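PDB 6SXT: alpha-L-arabinofuranosidase B, which hydrolyses terminal non-reducing alpha-L-arabinofuranosyl residues from arabinoxylan, arabinan and arabinogalactan, helping to break down plant hemicellulose. Local coordinates for residues Y397-N402 with L406-D411; A231-G234 with W239-R242. All coordinates share one frame; numbering follows the deposited sequence.

In the fold
Following the chain from its N terminus, contact 2 comes first: residues 231-234 and 239-242 pair as strands 227-235 and 238-245 and close a tight hairpin in the large antiparallel sheet of the catalytic domain. The chain then runs through strands 250-257 and 288-296 and helix 302-315 before entering the arabinose-binding domain, where contact 1 closes a second hairpin between strands 396-401 and 404-409. The two loops neither nest nor cross; contact 2 is complete before contact 1 begins. Their centres lie about 40 Å apart, on opposite sides of the centre of the chain. Each therefore stays within one domain, contact 2 in the catalytic sheet and contact 1 in the arabinose-binding beta-trefoil.

Contact 1 of 2, residues Y397-N402 with L406-D411. With SO4 (sulfate ion), chain F; EDO (1,2-ethanediol), chain B.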
ATOM      1  N   TYR A 397      23.322   5.403  -5.935  1.00 19.46           N
ATOM      2  CA  TYR A 397      22.013   5.961  -6.317  1.00 19.36           C
ATOM      3  C   TYR A 397      21.456   6.784  -5.177  1.00 17.52           C
ATOM      4  O   TYR A 397      21.701   6.551  -4.025  1.00 18.70           O
ATOM      5  CB  TYR A 397      21.030   4.829  -6.634  1.00 19.42           C
ATOM      6  CG  TYR A 397      21.433   3.931  -7.757  1.00 18.66           C
ATOM      7  CD1 TYR A 397      22.338   2.903  -7.529  1.00 20.85           C
ATOM      8  CD2 TYR A 397      20.939   4.101  -9.041  1.00 20.86           C
ATOM      9  CE1 TYR A 397      22.731   2.064  -8.546  1.00 20.60           C
ATOM     10  CE2 TYR A 397      21.306   3.249 -10.070  1.00 21.60           C
ATOM     11  CZ  TYR A 397      22.199   2.231  -9.807  1.00 22.53           C
ATOM     12  OH  TYR A 397      22.553   1.403 -10.833  1.00 29.04           O
ATOM     13  N   ILE A 398      20.601   7.739  -5.531  1.00 17.88           N
ATOM     14  CA  ILE A 398      19.788   8.495  -4.565  1.00 17.96           C
ATOM     15  C   ILE A 398      18.792   7.514  -3.927  1.00 17.73           C
ATOM     16  O   ILE A 398      18.068   6.829  -4.662  1.00 18.71           O
ATOM     17  CB  ILE A 398      19.063   9.676  -5.225  1.00 17.70           C
ATOM     18  CG1 ILE A 398      20.070  10.615  -5.921  1.00 19.36           C
ATOM     19  CG2 ILE A 398      18.248  10.372  -4.150  1.00 18.97           C
ATOM     20  CD1 ILE A 398      19.466  11.866  -6.510  1.00 19.15           C
ATOM     21  N   ARG A 399      18.822   7.433  -2.608  1.00 18.41           N
ATOM     22  CA  ARG A 399      17.906   6.556  -1.838  1.00 17.51           C
ATOM     23  C   ARG A 399      17.439   7.340  -0.637  1.00 19.30           C
ATOM     24  O   ARG A 399      18.157   8.198  -0.089  1.00 20.03           O
ATOM     25  CB  ARG A 399      18.582   5.230  -1.485  1.00 19.42           C
ATOM     26  CG  ARG A 399      19.772   5.358  -0.528  1.00 19.34           C
ATOM     27  CD  ARG A 399      19.423   5.375   0.939  1.00 20.25           C
ATOM     28  NE  ARG A 399      18.862   4.127   1.395  1.00 21.03           N
ATOM     29  CZ  ARG A 399      19.537   3.015   1.619  1.00 23.33           C
ATOM     30  NH1 ARG A 399      20.872   3.005   1.583  1.00 22.22           N
ATOM     31  NH2 ARG A 399      18.912   1.878   1.870  1.00 23.30           N
ATOM     32  N   HIS A 400      16.239   7.050  -0.164  1.00 18.32           N
ATOM     33  CA  HIS A 400      15.808   7.621   1.113  1.00 18.60           C
ATOM     34  C   HIS A 400      16.189   6.690   2.268  1.00 17.37           C
ATOM     35  O   HIS A 400      16.183   5.442   2.130  1.00 18.29           O
ATOM     36  CB  HIS A 400      14.318   8.023   1.075  1.00 17.30           C
ATOM     37  CG  HIS A 400      13.342   6.898   0.911  1.00 17.03           C
ATOM     38  ND1 HIS A 400      12.944   6.134   1.983  1.00 18.88           N
ATOM     39  CD2 HIS A 400      12.634   6.524  -0.164  1.00 18.44           C
ATOM     40  CE1 HIS A 400      12.024   5.280   1.549  1.00 20.73           C
ATOM     41  NE2 HIS A 400      11.854   5.469   0.217  1.00 19.98           N
ATOM     42  N   TYR A 401      16.457   7.302   3.411  1.00 19.52           N
ATOM     43  CA  TYR A 401      16.862   6.626   4.651  1.00 19.28           C
ATOM     44  C   TYR A 401      16.541   7.564   5.796  1.00 19.39           C
ATOM     45  O   TYR A 401      17.023   8.717   5.838  1.00 20.59           O
ATOM     46  CB  TYR A 401      18.374   6.326   4.610  1.00 21.80           C
ATOM     47  CG  TYR A 401      18.780   5.440   5.742  1.00 26.27           C
ATOM     48  CD1 TYR A 401      19.093   5.954   6.980  1.00 29.51           C
ATOM     49  CD2 TYR A 401      18.795   4.073   5.559  1.00 33.89           C
ATOM     50  CE1 TYR A 401      19.445   5.105   8.020  1.00 30.48           C
ATOM     51  CE2 TYR A 401      19.145   3.217   6.585  1.00 38.38           C
ATOM     52  CZ  TYR A 401      19.471   3.750   7.812  1.00 36.11           C
ATOM     53  OH  TYR A 401      19.792   2.913   8.829  1.00 47.58           O
ATOM     54  N   ASN A 402      15.662   7.130   6.697  1.00 21.54           N
ATOM     55  CA  ASN A 402      15.085   8.036   7.705  1.00 22.77           C
ATOM     56  C   ASN A 402      14.487   9.257   6.997  1.00 19.54           C
ATOM     57  O   ASN A 402      14.460  10.364   7.539  1.00 20.65           O
ATOM     58  CB  ASN A 402      16.124   8.488   8.747  1.00 25.64           C
ATOM     59  CG  ASN A 402      16.388   7.422   9.785  1.00 42.92           C
ATOM     60  OD1 ASN A 402      15.500   6.620  10.089  1.00 44.31           O
ATOM     61  ND2 ASN A 402      17.623   7.369  10.289  1.00 41.77           N
ATOM     62  N   LEU A 406      19.987  10.202   0.440  1.00 19.14           N
ATOM     63  CA  LEU A 406      21.428   9.905   0.578  1.00 20.53           C
ATOM     64  C   LEU A 406      21.894   9.280  -0.704  1.00 20.58           C
ATOM     65  O   LEU A 406      21.123   8.685  -1.457  1.00 20.76           O
ATOM     66  CB  LEU A 406      21.693   8.937   1.716  1.00 20.64           C
ATOM     67  CG  LEU A 406      21.236   9.343   3.118  1.00 21.99           C
ATOM     68  CD1 LEU A 406      21.619   8.232   4.058  1.00 25.66           C
ATOM     69  CD2 LEU A 406      21.802  10.686   3.585  1.00 24.10           C
ATOM     70  N   LEU A 407      23.169   9.513  -1.044  1.00 18.48           N
ATOM     71  CA  LEU A 407      23.793   8.821  -2.159  1.00 18.77           C
ATOM     72  C   LEU A 407      24.558   7.620  -1.616  1.00 22.10           C
ATOM     73  O   LEU A 407      25.632   7.819  -0.966  1.00 21.43           O
ATOM     74  CB  LEU A 407      24.738   9.765  -2.932  1.00 19.53           C
ATOM     75  CG  LEU A 407      25.452   9.113  -4.101  1.00 20.37           C
ATOM     76  CD1 LEU A 407      24.474   8.645  -5.183  1.00 21.19           C
ATOM     77  CD2 LEU A 407      26.447  10.078  -4.729  1.00 21.63           C
ATOM     78  N   ASN A 408      24.052   6.417  -1.857  1.00 20.16           N
ATOM     79  CA  ASN A 408      24.602   5.172  -1.304  1.00 19.53           C
ATOM     80  C   ASN A 408      24.786   4.166  -2.412  1.00 20.03           C
ATOM     81  O   ASN A 408      24.064   4.176  -3.457  1.00 20.32           O
ATOM     82  CB  ASN A 408      23.739   4.581  -0.178  1.00 19.53           C
ATOM     83  CG  ASN A 408      23.620   5.377   1.091  1.00 20.91           C
ATOM     84  OD1 ASN A 408      22.619   5.268   1.815  1.00 22.13           O
ATOM     85  ND2 ASN A 408      24.622   6.172   1.491  1.00 23.07           N
ATOM     86  N   ALA A 409      25.738   3.262  -2.227  1.00 21.05           N
ATOM     87  CA  ALA A 409      26.000   2.204  -3.191  1.00 22.02           C
ATOM     88  C   ALA A 409      24.856   1.167  -3.161  1.00 19.76           C
ATOM     89  O   ALA A 409      24.478   0.721  -2.075  1.00 22.93           O
ATOM     90  CB  ALA A 409      27.328   1.539  -2.890  1.00 23.99           C
ATOM     91  N   ASN A 410      24.444   0.755  -4.332  1.00 21.01           N
ATOM     92  CA  ASN A 410      23.475  -0.360  -4.493  1.00 22.70           C
ATOM     93  C   ASN A 410      24.109  -1.620  -3.903  1.00 28.78           C
ATOM     94  O   ASN A 410      25.143  -2.022  -4.405  1.00 28.90           O
ATOM     95  CB  ASN A 410      23.151  -0.542  -5.945  1.00 23.57           C
ATOM     96  CG  ASN A 410      22.162  -1.662  -6.233  1.00 23.99           C
ATOM     97  OD1 ASN A 410      21.551  -2.187  -5.321  1.00 24.83           O
ATOM     98  ND2 ASN A 410      22.067  -1.999  -7.503  1.00 27.25           N
ATOM     99  N   ASP A 411      23.491  -2.203  -2.880  1.00 24.89           N
ATOM    100  CA  ASP A 411      23.950  -3.439  -2.202  1.00 29.13           C
ATOM    101  C   ASP A 411      23.150  -4.658  -2.703  1.00 34.24           C
ATOM    102  O   ASP A 411      23.356  -5.725  -2.149  1.00 35.43           O
ATOM    103  CB  ASP A 411      23.904  -3.168  -0.717  1.00 31.31           C
ATOM    104  CG  ASP A 411      22.477  -3.085  -0.177  1.00 34.72           C
ATOM    105  OD1 ASP A 411      21.541  -3.271  -1.004  1.00 28.40           O
ATOM    106  OD2 ASP A 411      22.336  -2.713   0.988  1.00 36.20           O
TER
HETATM  107  S   SO4 F 506      27.952   3.982   0.584  0.70 24.59           S
HETATM  108  O1  SO4 F 506      28.810   3.748  -0.526  0.70 25.55           O
HETATM  109  O2  SO4 F 506      27.698   5.354   0.775  0.70 26.82           O
HETATM  110  O3  SO4 F 506      28.574   3.555   1.790  0.70 28.34           O
HETATM  111  O4  SO4 F 506      26.703   3.236   0.386  0.70 22.97           O
HETATM  112  C1  EDO B 529      25.507  -6.262  -5.811  1.00 59.68           C
HETATM  113  O1  EDO B 529      25.898  -6.205  -4.465  1.00 62.68           O
HETATM  114  C2  EDO B 529      25.667  -4.954  -6.475  1.00 54.35           C
HETATM  115  O2  EDO B 529      25.103  -4.928  -7.766  1.00 52.90           O
HETATM  116  O   HOH W   1      23.679  -0.931  -9.786  1.00 40.24           O
HETATM  117  O   HOH W   2      20.041  -0.803   2.281  1.00 44.50           O
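Arg399 and Leu406 face each other as a hydrogen-bonded antiparallel pair, and the long side chain of Arg399 shows how one residue can join several parts of a hairpin. At CB it turns so that CG lies between the backbone N and the carbonyl carbon (chi1 65°), which carries CG to 3.7 Å from Leu406 O. CD comes closer to the neighbouring strand, 3.3 Å from Asn408 OD1. Further bends bring NE back to its own strand, where it donates to His400 O from above the carbonyl plane, at 3.1 Å. NH1 then reaches across to Asn408 OD1 (2.9 Å), which lies near the guanidinium plane although the guanidinium and amide planes are turned 70° apart. NH2 forms a salt bridge with Asp419, a substrate-binding residue, and donates to a water that bridges to Asp411 OD2. Tyr401 CD2 sits 4.1 Å above one face of the guanidinium. With four polar partners and a ring against it, the group has little rotational freedom.

The nitrogen end of the Asn408 amide meets a sulfate, probably from the crystallisation liquor: ND2 donates to its O2, while its O4 takes the backbone N-H of Ala409. Farther along, Tyr397 CE1 rests 3.7 Å from Asn410 CB, while a water links Tyr397 OH to Asn410 ND2 and Asn410 OD1 accepts from the backbone N of Gly412. Leu407 CD1 tucks against the opposite strand, 3.5 Å from Tyr397 N. Backbone bonds at Tyr397–Asn408 and Arg399–Leu406 fix the register, with Ile398 and Leu407 as the non-hydrogen-bonded pair between them. Such twisted hairpins recur in the beta-trefoil, and this one belongs to the arabinose-binding domain, contributing the substrate-binding residues His400 and Asn402.

Contact 2 of 2, residues A231-G234 with W239-R242; sequences AVKG and WAIR
A chi1 of 52° places Lys233 CG between its backbone N and carbonyl carbon, and the chain runs extended from there, so that both CG and CE lie 4.0 Å from Ala240 CB on the opposite strand. Arg242, on the same face, starts with CG anti to its carbonyl carbon and bends at chi3 (74°), which brings its guanidinium towards the lysine tip: Lys233 NZ and Arg242 NH1 are 4.7 Å apart. Both reach Glu305 OE1 in salt bridges, and Asp302 adds a second carboxylate for the lysine, so the two positive ends gather round acidic groups of helix 302-315. Further bonds from Arg242 to Thr253 and Asn306 help set the plane of the guanidinium.

The backbone that carries both side chains is a regular antiparallel beta hairpin, strands 227-235 and 238-245, within the large sheet of the concanavalin-clan catalytic domain. Ala231 with Arg242 and Lys233 with Ala240 form the hydrogen-bonded pairs, each joined by two backbone bonds. Between them Val232 and Ile241 make a non-hydrogen-bonded pair, and Val232 CA lends a CA-H...O contact to Ala240 O at 3.3 Å.

The other face carries Val232, Ile241 and Trp239, all three packing on Val202 of strand 199-203, which ends at the substrate-binding residue Asp203. At Trp239 a chi1 of 63° directs the indole away from the partner strand, to meet the ring of Tyr255. Its CB stays close, 3.2 Å from Lys233 O and 4.0 Å from the CA of Gly234, where the strands come nearer than at the other pairs, with Gly234 CA 4.0 Å from Trp239 CA.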
ATOM      1  N   ALA A 231      -8.412 -15.824   0.086  1.00 15.57           N
ATOM      2  CA  ALA A 231      -9.729 -16.111   0.674  1.00 16.13           C
ATOM      3  C   ALA A 231      -9.503 -16.960   1.915  1.00 16.41           C
ATOM      4  O   ALA A 231      -8.897 -18.060   1.816  1.00 17.11           O
ATOM      5  CB  ALA A 231     -10.681 -16.787  -0.286  1.00 17.65           C
ATOM      6  N   VAL A 232     -10.023 -16.485   3.031  1.00 15.70           N
ATOM      7  CA  VAL A 232      -9.796 -17.132   4.354  1.00 16.41           C
ATOM      8  C   VAL A 232     -11.149 -17.320   5.012  1.00 16.17           C
ATOM      9  O   VAL A 232     -12.060 -16.450   4.890  1.00 16.63           O
ATOM     10  CB  VAL A 232      -8.808 -16.320   5.222  1.00 16.76           C
ATOM     11  CG1 VAL A 232      -8.933 -16.660   6.712  1.00 18.86           C
ATOM     12  CG2 VAL A 232      -7.417 -16.489   4.686  1.00 17.17           C
ATOM     13  N   LYS A 233     -11.340 -18.417   5.743  1.00 15.89           N
ATOM     14  CA  LYS A 233     -12.601 -18.625   6.460  1.00 16.49           C
ATOM     15  C   LYS A 233     -12.306 -19.452   7.703  1.00 16.90           C
ATOM     16  O   LYS A 233     -11.283 -20.146   7.733  1.00 16.74           O
ATOM     17  CB  LYS A 233     -13.655 -19.280   5.570  1.00 16.96           C
ATOM     18  CG  LYS A 233     -13.229 -20.564   4.858  1.00 17.98           C
ATOM     19  CD  LYS A 233     -14.191 -20.939   3.775  1.00 17.80           C
ATOM     20  CE  LYS A 233     -13.758 -22.127   2.940  1.00 19.55           C
ATOM     21  NZ  LYS A 233     -14.667 -22.283   1.760  1.00 21.41           N
ATOM     22  N   GLY A 234     -13.144 -19.228   8.709  1.00 18.03           N
ATOM     23  CA  GLY A 234     -12.961 -19.872  10.011  1.00 19.01           C
ATOM     24  C   GLY A 234     -14.293 -20.147  10.641  1.00 20.69           C
ATOM     25  O   GLY A 234     -15.185 -19.310  10.612  1.00 20.17           O
ATOM     26  N   TRP A 239     -10.877 -24.131   9.591  1.00 21.24           N
ATOM     27  CA  TRP A 239     -10.504 -22.871   8.895  1.00 21.91           C
ATOM     28  C   TRP A 239      -9.820 -23.244   7.597  1.00 21.87           C
ATOM     29  O   TRP A 239      -9.457 -24.431   7.380  1.00 21.08           O
ATOM     30  CB  TRP A 239      -9.609 -22.000   9.763  1.00 19.81           C
ATOM     31  CG  TRP A 239      -8.302 -22.619  10.094  1.00 19.71           C
ATOM     32  CD1 TRP A 239      -8.121 -23.698  10.933  1.00 21.41           C
ATOM     33  CD2 TRP A 239      -7.011 -22.260   9.614  1.00 19.70           C
ATOM     34  NE1 TRP A 239      -6.805 -23.962  11.046  1.00 21.25           N
ATOM     35  CE2 TRP A 239      -6.078 -23.130  10.198  1.00 20.91           C
ATOM     36  CE3 TRP A 239      -6.526 -21.281   8.726  1.00 18.46           C
ATOM     37  CZ2 TRP A 239      -4.720 -23.069   9.919  1.00 21.28           C
ATOM     38  CZ3 TRP A 239      -5.197 -21.228   8.458  1.00 17.52           C
ATOM     39  CH2 TRP A 239      -4.287 -22.108   9.026  1.00 23.74           C
ATOM     40  N   ALA A 240      -9.632 -22.261   6.729  1.00 17.81           N
ATOM     41  CA  ALA A 240      -9.043 -22.551   5.411  1.00 17.23           C
ATOM     42  C   ALA A 240      -8.325 -21.334   4.842  1.00 16.75           C
ATOM     43  O   ALA A 240      -8.682 -20.177   5.164  1.00 17.04           O
ATOM     44  CB  ALA A 240     -10.104 -22.971   4.454  1.00 17.80           C
ATOM     45  N   ILE A 241      -7.329 -21.612   4.020  1.00 16.10           N
ATOM     46  CA  ILE A 241      -6.609 -20.629   3.184  1.00 16.43           C
ATOM     47  C   ILE A 241      -6.823 -21.073   1.758  1.00 16.19           C
ATOM     48  O   ILE A 241      -6.440 -22.189   1.428  1.00 16.23           O
ATOM     49  CB  ILE A 241      -5.106 -20.584   3.459  1.00 17.02           C
ATOM     50  CG1 ILE A 241      -4.807 -20.200   4.915  1.00 17.74           C
ATOM     51  CG2 ILE A 241      -4.395 -19.703   2.449  1.00 19.14           C
ATOM     52  CD1 ILE A 241      -3.376 -20.394   5.293  1.00 18.76           C
ATOM     53  N   ARG A 242      -7.280 -20.149   0.925  1.00 15.60           N
ATOM     54  CA  ARG A 242      -7.366 -20.393  -0.525  1.00 15.38           C
ATOM     55  C   ARG A 242      -6.737 -19.201  -1.249  1.00 17.12           C
ATOM     56  O   ARG A 242      -6.829 -18.076  -0.729  1.00 16.56           O
ATOM     57  CB  ARG A 242      -8.825 -20.576  -0.925  1.00 16.38           C
ATOM     58  CG  ARG A 242      -9.512 -21.694  -0.179  1.00 16.70           C
ATOM     59  CD  ARG A 242     -10.934 -21.945  -0.630  1.00 17.89           C
ATOM     60  NE  ARG A 242     -10.983 -22.610  -1.932  1.00 17.17           N
ATOM     61  CZ  ARG A 242     -11.977 -22.510  -2.802  1.00 17.35           C
ATOM     62  NH1 ARG A 242     -13.025 -21.742  -2.591  1.00 17.85           N
ATOM     63  NH2 ARG A 242     -11.886 -23.197  -3.927  1.00 16.97           N
TER